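Long-range contacts in bifunctional GH43-CE protein (PDB 6MLY), which probably hydrolyses xylan-derived chains as a family 43 beta-xylosidase and carries a separate carbohydrate esterase domain of the alpha/beta-hydrolase type: residues A634-T639 and L715-Y720; G649-D654 and L709-L714; T719-N724 and E749-Q754; K727-H732 and R756-I761. All blocks are in the same frame, centred on the assembly; numbering follows the deposited sequence.

Interaction 1: residues A634-T639 and L715-Y720. With NA (sodium ion), chain H.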
loop_
_atom_site.group_PDB
_atom_site.type_symbol
_atom_site.label_atom_id
_atom_site.label_comp_id
_atom_site.label_asym_id
_atom_site.label_seq_id
_atom_site.Cartn_x
_atom_site.Cartn_y
_atom_site.Cartn_z
ATOM N N ALA A 634 26.935 14.179 1.756
ATOM C CA ALA A 634 27.303 13.408 2.945
ATOM C C ALA A 634 28.624 13.934 3.526
ATOM O O ALA A 634 28.768 14.064 4.740
ATOM C CB ALA A 634 27.399 11.942 2.602
ATOM N N SER A 635 29.584 14.239 2.648
ATOM C CA SER A 635 30.893 14.752 3.061
ATOM C C SER A 635 30.743 16.136 3.706
ATOM O O SER A 635 31.228 16.356 4.817
ATOM C CB SER A 635 31.851 14.783 1.900
ATOM O OG SER A 635 32.139 13.467 1.452
ATOM N N LEU A 636 30.055 17.044 2.998
ATOM C CA LEU A 636 29.828 18.432 3.433
ATOM C C LEU A 636 29.084 18.440 4.774
ATOM O O LEU A 636 29.314 19.319 5.599
ATOM C CB LEU A 636 29.031 19.170 2.350
ATOM C CG LEU A 636 28.851 20.673 2.556
ATOM C CD1 LEU A 636 30.181 21.397 2.431
ATOM C CD2 LEU A 636 27.852 21.243 1.564
ATOM N N ALA A 637 28.189 17.458 4.964
ATOM C CA ALA A 637 27.513 17.209 6.236
ATOM C C ALA A 637 28.535 16.804 7.306
ATOM O O ALA A 637 28.460 17.271 8.435
ATOM C CB ALA A 637 26.463 16.143 6.057
ATOM N N GLY A 638 29.482 15.934 6.927
ATOM C CA GLY A 638 30.567 15.443 7.798
ATOM C C GLY A 638 31.435 16.555 8.376
ATOM O O GLY A 638 31.739 16.554 9.573
ATOM N N THR A 639 31.831 17.517 7.537
ATOM C CA THR A 639 32.809 18.518 7.956
ATOM C C THR A 639 32.123 19.711 8.642
ATOM O O THR A 639 32.818 20.533 9.257
ATOM C CB THR A 639 33.722 18.957 6.799
ATOM O OG1 THR A 639 32.965 19.624 5.791
ATOM C CG2 THR A 639 34.462 17.802 6.163
ATOM N N LEU A 715 30.710 25.432 -0.846
ATOM C CA LEU A 715 30.051 24.117 -0.945
ATOM C C LEU A 715 31.097 22.994 -0.977
ATOM O O LEU A 715 30.736 21.817 -0.978
ATOM C CB LEU A 715 29.099 24.072 -2.151
ATOM C CG LEU A 715 29.712 24.079 -3.554
ATOM C CD1 LEU A 715 30.135 22.684 -3.997
ATOM C CD2 LEU A 715 28.714 24.649 -4.552
ATOM N N ASN A 716 32.381 23.368 -0.979
ATOM C CA ASN A 716 33.503 22.435 -0.873
ATOM C C ASN A 716 33.638 21.960 0.575
ATOM O O ASN A 716 33.894 22.767 1.466
ATOM C CB ASN A 716 34.797 23.095 -1.359
ATOM C CG ASN A 716 36.001 22.178 -1.337
ATOM O OD1 ASN A 716 36.010 21.157 -0.653
ATOM N ND2 ASN A 716 37.028 22.543 -2.087
ATOM N N PRO A 717 33.493 20.644 0.859
ATOM C CA PRO A 717 33.645 20.127 2.221
ATOM C C PRO A 717 35.020 20.385 2.866
ATOM O O PRO A 717 35.089 20.538 4.084
ATOM C CB PRO A 717 33.433 18.608 2.086
ATOM C CG PRO A 717 32.713 18.426 0.771
ATOM C CD PRO A 717 33.149 19.585 -0.101
ATOM N N ILE A 718 36.085 20.424 2.054
ATOM C CA ILE A 718 37.471 20.622 2.538
ATOM C C ILE A 718 37.534 21.859 3.449
ATOM O O ILE A 718 38.166 21.824 4.496
ATOM C CB ILE A 718 38.478 20.702 1.364
ATOM C CG1 ILE A 718 38.721 19.327 0.732
ATOM C CG2 ILE A 718 39.780 21.355 1.802
ATOM C CD1 ILE A 718 39.671 19.332 -0.452
ATOM N N THR A 719 36.859 22.938 3.043
ATOM C CA THR A 719 36.812 24.206 3.774
ATOM C C THR A 719 36.651 23.989 5.288
ATOM O O THR A 719 37.262 24.710 6.068
ATOM C CB THR A 719 35.675 25.089 3.239
ATOM O OG1 THR A 719 35.915 25.275 1.843
ATOM C CG2 THR A 719 35.564 26.435 3.924
ATOM N N TYR A 720 35.837 23.008 5.694
ATOM C CA TYR A 720 35.305 22.927 7.062
ATOM C C TYR A 720 35.948 21.785 7.867
ATOM O O TYR A 720 35.407 21.402 8.910
ATOM C CB TYR A 720 33.781 22.751 7.004
ATOM C CG TYR A 720 33.062 23.726 6.101
ATOM C CD1 TYR A 720 32.701 24.985 6.555
ATOM C CD2 TYR A 720 32.749 23.399 4.791
ATOM C CE1 TYR A 720 32.059 25.894 5.732
ATOM C CE2 TYR A 720 32.103 24.296 3.956
ATOM C CZ TYR A 720 31.755 25.550 4.428
ATOM O OH TYR A 720 31.120 26.449 3.625
HETATM NA NA NA H . 34.364 21.367 10.914
#
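L636 leans from the helix against the loop L715-Y720, and its side chain touches that loop along its whole length. CB rests on the proline ring, 4.1 Å from P717 CG. CG stands anti to the backbone N (chi1 -173°), which carries the branch away from the helix and toward the carbonyl oxygen of L715. There CD1 lies 3.5 Å from L715 O, with CD2 a little farther from it, and CD1 also meets P717 CA and, at 3.8 Å, Y720 CE2. The L715 oxygen is not left to apolar neighbours alone, since H632 of the same helix donates a hydrogen bond to it. P717 suits its place because its compact ring fits against the helix surface, with CG also 3.9 Å from S635 CB.

One turn on, T639 supplies the polar part. Its OG1 donates to P717 O at 2.9 Å, with the donor tilted 17° from the carbonyl plane, and Y720 N bonds the same oxygen, so two donors grip it. Helix and loop also share a sodium ion, bound by T639 O at 2.4 Å and Y720 O at 2.3 Å; D722 and D725 complete the protein part of the site. Two carbonyl oxygens that would otherwise repel each other are thus brought together by the cation, which probably ties helix 629-639 near T639 to the loop.

Interaction 2: residues G649-D654 and L709-L714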
loop_
_atom_site.group_PDB
_atom_site.type_symbol
_atom_site.label_atom_id
_atom_site.label_comp_id
_atom_site.label_asym_id
_atom_site.label_seq_id
_atom_site.Cartn_x
_atom_site.Cartn_y
_atom_site.Cartn_z
ATOM N N GLY A 649 34.912 35.400 1.013
ATOM C CA GLY A 649 34.827 36.613 0.224
ATOM C C GLY A 649 33.580 37.403 0.568
ATOM O O GLY A 649 33.365 37.751 1.721
ATOM N N ALA A 650 32.744 37.645 -0.444
ATOM C CA ALA A 650 31.568 38.501 -0.323
ATOM C C ALA A 650 30.324 37.685 0.066
ATOM O O ALA A 650 29.325 38.255 0.489
ATOM C CB ALA A 650 31.356 39.231 -1.626
ATOM N N LYS A 651 30.406 36.356 -0.061
ATOM C CA LYS A 651 29.246 35.489 -0.067
ATOM C C LYS A 651 29.143 34.711 1.252
ATOM O O LYS A 651 30.036 33.964 1.606
ATOM C CB LYS A 651 29.331 34.570 -1.290
ATOM C CG LYS A 651 29.279 35.300 -2.629
ATOM C CD LYS A 651 28.348 34.668 -3.656
ATOM C CE LYS A 651 27.734 35.669 -4.616
ATOM N NZ LYS A 651 27.036 34.992 -5.736
ATOM N N THR A 652 28.019 34.901 1.959
ATOM C CA THR A 652 27.631 34.111 3.140
ATOM C C THR A 652 26.618 33.037 2.718
ATOM O O THR A 652 25.914 33.208 1.727
ATOM C CB THR A 652 27.045 35.014 4.233
ATOM O OG1 THR A 652 27.942 36.107 4.430
ATOM C CG2 THR A 652 26.812 34.296 5.545
ATOM N N VAL A 653 26.546 31.942 3.486
ATOM C CA VAL A 653 25.687 30.802 3.161
ATOM C C VAL A 653 25.256 30.098 4.456
ATOM O O VAL A 653 26.075 29.512 5.153
ATOM C CB VAL A 653 26.408 29.834 2.200
ATOM C CG1 VAL A 653 27.684 29.265 2.800
ATOM C CG2 VAL A 653 25.505 28.708 1.736
ATOM N N ASP A 654 23.958 30.170 4.766
ATOM C CA ASP A 654 23.346 29.461 5.892
ATOM C C ASP A 654 23.440 27.951 5.629
ATOM O O ASP A 654 22.825 27.443 4.695
ATOM C CB ASP A 654 21.894 29.923 6.079
ATOM C CG ASP A 654 21.181 29.383 7.310
ATOM O OD1 ASP A 654 21.610 28.331 7.833
ATOM O OD2 ASP A 654 20.191 30.021 7.733
ATOM N N LEU A 709 33.548 31.921 -7.664
ATOM C CA LEU A 709 34.656 31.108 -7.165
ATOM C C LEU A 709 34.550 30.971 -5.639
ATOM O O LEU A 709 34.927 29.943 -5.082
ATOM C CB LEU A 709 35.974 31.762 -7.599
ATOM C CG LEU A 709 37.020 30.809 -8.176
ATOM C CD1 LEU A 709 38.140 31.579 -8.856
ATOM C CD2 LEU A 709 37.576 29.901 -7.092
ATOM N N ASP A 710 34.025 32.015 -4.983
ATOM C CA ASP A 710 33.719 32.024 -3.549
ATOM C C ASP A 710 32.714 30.914 -3.204
ATOM O O ASP A 710 32.974 30.082 -2.331
ATOM C CB ASP A 710 33.134 33.369 -3.111
ATOM C CG ASP A 710 34.112 34.530 -3.130
ATOM O OD1 ASP A 710 35.311 34.289 -3.370
ATOM O OD2 ASP A 710 33.663 35.669 -2.894
ATOM N N MET A 711 31.558 30.930 -3.880
ATOM C CA MET A 711 30.455 30.006 -3.597
ATOM C C MET A 711 30.924 28.554 -3.788
ATOM O O MET A 711 30.560 27.677 -3.006
ATOM C CB MET A 711 29.244 30.299 -4.494
ATOM C CG MET A 711 28.009 29.450 -4.197
ATOM S SD MET A 711 27.360 29.584 -2.500
ATOM C CE MET A 711 26.621 31.216 -2.536
ATOM N N LEU A 712 31.754 28.307 -4.807
ATOM C CA LEU A 712 32.277 26.962 -5.073
ATOM C C LEU A 712 33.093 26.446 -3.877
ATOM O O LEU A 712 33.105 25.239 -3.613
ATOM C CB LEU A 712 33.137 26.982 -6.341
ATOM C CG LEU A 712 32.388 27.168 -7.660
ATOM C CD1 LEU A 712 33.293 26.816 -8.833
ATOM C CD2 LEU A 712 31.099 26.348 -7.705
ATOM N N ALA A 713 33.783 27.355 -3.177
ATOM C CA ALA A 713 34.553 27.010 -1.981
ATOM C C ALA A 713 33.609 26.758 -0.798
ATOM O O ALA A 713 33.869 25.893 0.040
ATOM C CB ALA A 713 35.547 28.100 -1.666
ATOM N N LEU A 714 32.512 27.520 -0.738
ATOM C CA LEU A 714 31.554 27.410 0.355
ATOM C C LEU A 714 30.871 26.037 0.339
ATOM O O LEU A 714 30.491 25.544 1.400
ATOM C CB LEU A 714 30.525 28.539 0.263
ATOM C CG LEU A 714 30.973 29.887 0.828
ATOM C CD1 LEU A 714 29.952 30.971 0.524
ATOM C CD2 LEU A 714 31.225 29.798 2.327
#
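L714 overlaps V653, the two side chains sliding past each other in opposite directions. V653 CG1, held between its own backbone N and carbonyl carbon, points at the fork of the leucine and lies 3.6 Å from L714 CD2; it is equally near CD1, which also touches K651 O. Branched apolar side chains suit this buried end. Farther out the character changes: K651 and M711 cross at about a right angle, K651 CD 4.0 Å from M711 CE, so that the aliphatic part of the lysine and the flexible thioether pack where the contact becomes partly exposed. The strand 651-654 belongs to a beta hairpin with strand 645-648, and helix 709-714 lies along it, the axes of the short segments 8.8 Å apart at a crossing angle of -31°. Y646 and I648 of the partner strand touch L714 as well, so the helix packs on both arms. At the hairpin turn, A650 N donates to D710 OD2 at 3.3 Å (N-H...O 160°), approaching from above the carboxylate plane. G649, with a positive phi of 52°, forms the turn beside it, and its lack of a side chain lets D710 OD2 come within 3.5 Å of G649 CA.

Interaction 3: residues T719-N724 and E749-Q754. With NA (sodium ion), chain H.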
loop_
_atom_site.group_PDB
_atom_site.type_symbol
_atom_site.label_atom_id
_atom_site.label_comp_id
_atom_site.label_asym_id
_atom_site.label_seq_id
_atom_site.Cartn_x
_atom_site.Cartn_y
_atom_site.Cartn_z
ATOM N N THR A 719 36.859 22.938 3.043
ATOM C CA THR A 719 36.812 24.206 3.774
ATOM C C THR A 719 36.651 23.989 5.288
ATOM O O THR A 719 37.262 24.710 6.068
ATOM C CB THR A 719 35.675 25.089 3.239
ATOM O OG1 THR A 719 35.915 25.275 1.843
ATOM C CG2 THR A 719 35.564 26.435 3.924
ATOM N N TYR A 720 35.837 23.008 5.694
ATOM C CA TYR A 720 35.305 22.927 7.062
ATOM C C TYR A 720 35.948 21.785 7.867
ATOM O O TYR A 720 35.407 21.402 8.910
ATOM C CB TYR A 720 33.781 22.751 7.004
ATOM C CG TYR A 720 33.062 23.726 6.101
ATOM C CD1 TYR A 720 32.701 24.985 6.555
ATOM C CD2 TYR A 720 32.749 23.399 4.791
ATOM C CE1 TYR A 720 32.059 25.894 5.732
ATOM C CE2 TYR A 720 32.103 24.296 3.956
ATOM C CZ TYR A 720 31.755 25.550 4.428
ATOM O OH TYR A 720 31.120 26.449 3.625
ATOM N N ILE A 721 37.088 21.252 7.403
ATOM C CA ILE A 721 37.768 20.114 8.061
ATOM C C ILE A 721 38.519 20.601 9.309
ATOM O O ILE A 721 39.247 21.595 9.268
ATOM C CB ILE A 721 38.744 19.391 7.111
ATOM C CG1 ILE A 721 38.059 18.859 5.852
ATOM C CG2 ILE A 721 39.476 18.282 7.853
ATOM C CD1 ILE A 721 39.032 18.340 4.810
ATOM N N ASP A 722 38.385 19.841 10.400
ATOM C CA ASP A 722 39.090 20.101 11.641
ATOM C C ASP A 722 39.320 18.756 12.342
ATOM O O ASP A 722 38.906 17.720 11.834
ATOM C CB ASP A 722 38.330 21.134 12.481
ATOM C CG ASP A 722 37.110 20.581 13.191
ATOM O OD1 ASP A 722 35.976 20.868 12.733
ATOM O OD2 ASP A 722 37.302 19.880 14.202
ATOM N N LYS A 723 39.962 18.796 13.513
ATOM C CA LYS A 723 40.464 17.602 14.212
ATOM C C LYS A 723 39.289 16.799 14.798
ATOM O O LYS A 723 39.379 15.577 14.947
ATOM C CB LYS A 723 41.452 17.984 15.325
ATOM C CG LYS A 723 42.362 19.182 15.058
ATOM C CD LYS A 723 43.416 18.939 13.994
ATOM C CE LYS A 723 44.163 20.194 13.582
ATOM N NZ LYS A 723 45.382 19.885 12.795
ATOM N N ASN A 724 38.188 17.493 15.124
ATOM C CA ASN A 724 37.069 16.934 15.906
ATOM C C ASN A 724 35.868 16.589 15.008
ATOM O O ASN A 724 34.813 16.196 15.509
ATOM C CB ASN A 724 36.679 17.892 17.032
ATOM C CG ASN A 724 37.864 18.278 17.892
ATOM O OD1 ASN A 724 38.124 19.460 18.111
ATOM N ND2 ASN A 724 38.598 17.289 18.373
ATOM N N GLU A 749 43.460 13.670 1.254
ATOM C CA GLU A 749 44.708 14.296 1.741
ATOM C C GLU A 749 44.364 15.363 2.788
ATOM O O GLU A 749 44.972 15.411 3.852
ATOM C CB GLU A 749 45.555 14.898 0.611
ATOM C CG GLU A 749 46.315 13.875 -0.220
ATOM C CD GLU A 749 47.196 12.899 0.547
ATOM O OE1 GLU A 749 48.437 13.167 0.679
ATOM O OE2 GLU A 749 46.660 11.852 0.977
ATOM N N ALA A 750 43.386 16.217 2.476
ATOM C CA ALA A 750 42.990 17.294 3.368
ATOM C C ALA A 750 42.597 16.709 4.732
ATOM O O ALA A 750 43.004 17.228 5.774
ATOM C CB ALA A 750 41.872 18.088 2.741
ATOM N N LEU A 751 41.829 15.612 4.694
ATOM C CA LEU A 751 41.339 14.903 5.881
ATOM C C LEU A 751 42.515 14.302 6.663
ATOM O O LEU A 751 42.730 14.645 7.827
ATOM C CB LEU A 751 40.364 13.802 5.445
ATOM C CG LEU A 751 39.008 14.274 4.925
ATOM C CD1 LEU A 751 38.317 13.163 4.153
ATOM C CD2 LEU A 751 38.122 14.762 6.062
ATOM N N ARG A 752 43.276 13.414 6.013
ATOM C CA ARG A 752 44.334 12.631 6.668
ATOM C C ARG A 752 45.309 13.547 7.412
ATOM O O ARG A 752 45.899 13.136 8.410
ATOM C CB ARG A 752 45.115 11.805 5.646
ATOM C CG ARG A 752 46.081 10.804 6.261
ATOM C CD ARG A 752 46.725 9.944 5.194
ATOM N NE ARG A 752 47.568 10.772 4.350
ATOM C CZ ARG A 752 48.795 11.174 4.679
ATOM N NH1 ARG A 752 49.367 10.707 5.775
ATOM N NH2 ARG A 752 49.444 12.033 3.908
ATOM N N ALA A 753 45.472 14.774 6.903
ATOM C CA ALA A 753 46.342 15.797 7.483
ATOM C C ALA A 753 45.866 16.180 8.886
ATOM O O ALA A 753 46.663 16.641 9.690
ATOM C CB ALA A 753 46.389 17.012 6.587
ATOM N N GLN A 754 44.560 16.022 9.150
ATOM C CA GLN A 754 43.962 16.376 10.437
ATOM C C GLN A 754 43.389 15.120 11.107
ATOM O O GLN A 754 42.681 15.217 12.097
ATOM C CB GLN A 754 42.947 17.501 10.219
ATOM C CG GLN A 754 43.448 18.567 9.248
ATOM C CD GLN A 754 43.275 19.988 9.727
ATOM O OE1 GLN A 754 42.224 20.380 10.231
ATOM N NE2 GLN A 754 44.323 20.781 9.553
HETATM NA NA NA H . 34.364 21.367 10.914
#
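The flat amide of Q754 touches the end of K723 and the backbone of I721 and D722. K723 crosses it with its aliphatic end, CE 4.0 Å from Q754 CD; the bend of the lysine at chi2 (-69°) folds the chain back toward the helix. Long, flexible side chains suit this solvent-facing margin, where K723 is exposed.

The other flat groups serve their own segments. The Y720 ring has T719 CB over one face, offset toward the rim, and Y646 meets it edge-to-face. On the helix, the guanidinium of R752 has E749 OE1 in plane at its edge, in a salt bridge of 3.6 Å to R752 NH2. The carboxylate of D722 is divided between two tasks. Its OD1 is a ligand of the sodium ion, at 2.5 Å. Its OD2 accepts from N724 N at 2.7 Å, on the anti side and 32° out of the carboxylate plane. This hydrogen bond makes an Asx turn and should fix the rotation of the group that faces the metal.

Between these polar margins I721 makes the apolar centre. Its CD1 lies 3.5 Å from A750 CB and 3.9 Å from L751 CD2, the isoleucine and leucine crossing at about a right angle. The small alanine lets the loop come close to the helix, while L751 also touches L757 of the next strand. I721 CG1 also touches T639. The contact thus borders an all-oxygen sodium site shared by helix 629-639, through T639, and the loop, through Y720, D722 and D725: carbonyls and carboxylates, as suits a hard monovalent cation.

Interaction 4: residues K727-H732 and R756-I761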
loop_
_atom_site.group_PDB
_atom_site.type_symbol
_atom_site.label_atom_id
_atom_site.label_comp_id
_atom_site.label_asym_id
_atom_site.label_seq_id
_atom_site.Cartn_x
_atom_site.Cartn_y
_atom_site.Cartn_z
ATOM N N LYS A 727 35.361 10.515 11.479
ATOM C CA LYS A 727 36.189 9.669 10.626
ATOM C C LYS A 727 35.501 9.488 9.267
ATOM O O LYS A 727 34.281 9.343 9.204
ATOM C CB LYS A 727 36.418 8.307 11.290
ATOM C CG LYS A 727 37.815 8.083 11.848
ATOM C CD LYS A 727 38.179 8.969 13.016
ATOM C CE LYS A 727 39.679 9.117 13.180
ATOM N NZ LYS A 727 40.367 7.809 13.332
ATOM N N PHE A 728 36.297 9.477 8.193
ATOM C CA PHE A 728 35.799 9.337 6.825
ATOM C C PHE A 728 36.351 8.062 6.183
ATOM O O PHE A 728 37.388 7.564 6.581
ATOM C CB PHE A 728 36.200 10.549 5.983
ATOM C CG PHE A 728 35.396 11.789 6.271
ATOM C CD1 PHE A 728 35.662 12.560 7.389
ATOM C CD2 PHE A 728 34.362 12.175 5.431
ATOM C CE1 PHE A 728 34.916 13.698 7.656
ATOM C CE2 PHE A 728 33.609 13.306 5.705
ATOM C CZ PHE A 728 33.887 14.064 6.818
ATOM N N ILE A 729 35.635 7.551 5.180
ATOM C CA ILE A 729 36.183 6.598 4.226
ATOM C C ILE A 729 35.793 7.076 2.827
ATOM O O ILE A 729 34.619 7.077 2.491
ATOM C CB ILE A 729 35.690 5.163 4.500
ATOM C CG1 ILE A 729 36.340 4.582 5.759
ATOM C CG2 ILE A 729 35.913 4.270 3.285
ATOM C CD1 ILE A 729 36.227 3.078 5.884
ATOM N N VAL A 730 36.784 7.488 2.033
ATOM C CA VAL A 730 36.556 7.932 0.669
ATOM C C VAL A 730 36.903 6.773 -0.267
ATOM O O VAL A 730 37.913 6.107 -0.060
ATOM C CB VAL A 730 37.375 9.191 0.337
ATOM C CG1 VAL A 730 37.110 9.667 -1.083
ATOM C CG2 VAL A 730 37.112 10.309 1.335
ATOM N N ILE A 731 36.052 6.550 -1.277
ATOM C CA ILE A 731 36.196 5.449 -2.244
ATOM C C ILE A 731 35.965 5.995 -3.660
ATOM O O ILE A 731 35.031 6.768 -3.879
ATOM C CB ILE A 731 35.223 4.298 -1.919
ATOM C CG1 ILE A 731 35.306 3.872 -0.448
ATOM C CG2 ILE A 731 35.448 3.126 -2.865
ATOM C CD1 ILE A 731 34.381 2.730 -0.076
ATOM N N HIS A 732 36.802 5.568 -4.614
ATOM C CA HIS A 732 36.789 6.120 -5.970
ATOM C C HIS A 732 37.537 5.204 -6.943
ATOM O O HIS A 732 38.653 4.767 -6.666
ATOM C CB HIS A 732 37.411 7.523 -5.999
ATOM C CG HIS A 732 36.863 8.389 -7.081
ATOM N ND1 HIS A 732 36.386 9.659 -6.837
ATOM C CD2 HIS A 732 36.679 8.165 -8.399
ATOM C CE1 HIS A 732 35.947 10.185 -7.961
ATOM N NE2 HIS A 732 36.112 9.288 -8.933
ATOM N N ARG A 756 41.472 12.569 10.039
ATOM C CA ARG A 756 40.053 12.255 9.851
ATOM C C ARG A 756 39.895 11.032 8.943
ATOM O O ARG A 756 39.048 10.190 9.197
ATOM C CB ARG A 756 39.318 13.467 9.273
ATOM C CG ARG A 756 39.295 14.674 10.200
ATOM C CD ARG A 756 38.764 14.332 11.580
ATOM N NE ARG A 756 39.786 13.779 12.461
ATOM C CZ ARG A 756 39.550 12.963 13.485
ATOM N NH1 ARG A 756 38.317 12.584 13.761
ATOM N NH2 ARG A 756 40.549 12.525 14.228
ATOM N N LEU A 757 40.719 10.940 7.895
ATOM C CA LEU A 757 40.646 9.822 6.965
ATOM C C LEU A 757 40.982 8.513 7.692
ATOM O O LEU A 757 42.087 8.345 8.223
ATOM C CB LEU A 757 41.610 10.066 5.801
ATOM C CG LEU A 757 41.480 9.083 4.638
ATOM C CD1 LEU A 757 40.172 9.309 3.891
ATOM C CD2 LEU A 757 42.666 9.198 3.694
ATOM N N GLU A 758 40.006 7.598 7.713
ATOM C CA GLU A 758 40.193 6.211 8.154
ATOM C C GLU A 758 40.905 5.419 7.047
ATOM O O GLU A 758 41.822 4.649 7.327
ATOM C CB GLU A 758 38.843 5.569 8.495
ATOM C CG GLU A 758 38.872 4.052 8.653
ATOM C CD GLU A 758 39.012 3.514 10.069
ATOM O OE1 GLU A 758 39.049 4.324 11.020
ATOM O OE2 GLU A 758 39.072 2.275 10.215
ATOM N N GLU A 759 40.459 5.606 5.799
ATOM C CA GLU A 759 40.918 4.807 4.679
ATOM C C GLU A 759 40.498 5.456 3.356
ATOM O O GLU A 759 39.348 5.855 3.196
ATOM C CB GLU A 759 40.330 3.403 4.797
ATOM C CG GLU A 759 41.023 2.362 3.941
ATOM C CD GLU A 759 40.433 0.970 4.094
ATOM O OE1 GLU A 759 39.469 0.816 4.887
ATOM O OE2 GLU A 759 40.925 0.045 3.417
ATOM N N PHE A 760 41.451 5.553 2.419
ATOM C CA PHE A 760 41.175 5.850 1.012
ATOM C C PHE A 760 41.253 4.543 0.212
ATOM O O PHE A 760 42.225 3.796 0.353
ATOM C CB PHE A 760 42.152 6.896 0.469
ATOM C CG PHE A 760 42.114 7.057 -1.030
ATOM C CD1 PHE A 760 41.004 7.598 -1.657
ATOM C CD2 PHE A 760 43.181 6.656 -1.817
ATOM C CE1 PHE A 760 40.964 7.737 -3.035
ATOM C CE2 PHE A 760 43.141 6.798 -3.197
ATOM C CZ PHE A 760 42.034 7.342 -3.804
ATOM N N ILE A 761 40.226 4.280 -0.612
ATOM C CA ILE A 761 40.109 3.026 -1.379
ATOM C C ILE A 761 40.059 3.337 -2.878
ATOM O O ILE A 761 39.120 3.959 -3.358
ATOM C CB ILE A 761 38.885 2.208 -0.932
ATOM C CG1 ILE A 761 38.935 1.911 0.568
ATOM C CG2 ILE A 761 38.762 0.937 -1.760
ATOM C CD1 ILE A 761 37.718 1.191 1.096
#
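Strands 727-732 and 759-761 run parallel, their axes 4.9 Å apart and 11° from alignment, with hydrogen bonds that include E758 N to F728 O (2.9 Å), I761 N to V730 O (3.0 Å) and H732 N to I761 O (3.1 Å). The chain turns a corner at E758, an extra residue between the partners of F728 and I729. I731 and I761 lie side by side and point the same way, CD1 to CD1 3.9 Å. On the opposite face, V730 CG2 meets L757 CD1 at 4.1 Å, crossing at about a right angle; there helix 741-752, the connection of this beta-alpha-beta unit, covers F728 and V730. The beta-branched I729, V730 and I731 suit this extended, buried strand. At the start of the pair, K727 CE sits over one face of the R756 guanidinium, 3.7 Å from NH2. R756 in turn donates through NH1 to D725 O and through NE to Q754 O, which hold the guanidinium in place. K727 NZ is 4.4 Å from E758 OE1, beyond a salt bridge, whereas E758 OE2 forms a true one with R787. The acid probably offsets part of the charge that lysine and arginine bring to this corner.

Overall arrangement
All four contacts lie in the esterase part of the chain, in an alpha/beta-hydrolase-like domain. Interactions 1 and 3 are neighbours, their centres about 10 Å apart; they share T719 and Y720 and both reach the sodium ion. Interaction 2 is nested in the loop closed by interaction 1, centres about 13 Å apart, and is joined to it by probable hydrogen bonds between Y720 and L714 and between T719 and A713. Interaction 4 is part of the central sheet, its centre about 12 Å from that of interaction 3; their segments alternate along the chain, and helix 741-752 connects the two strands. The loop 715-726 therefore links the outlying hairpin, helix 629-639 and the sheet, with the sodium site among them.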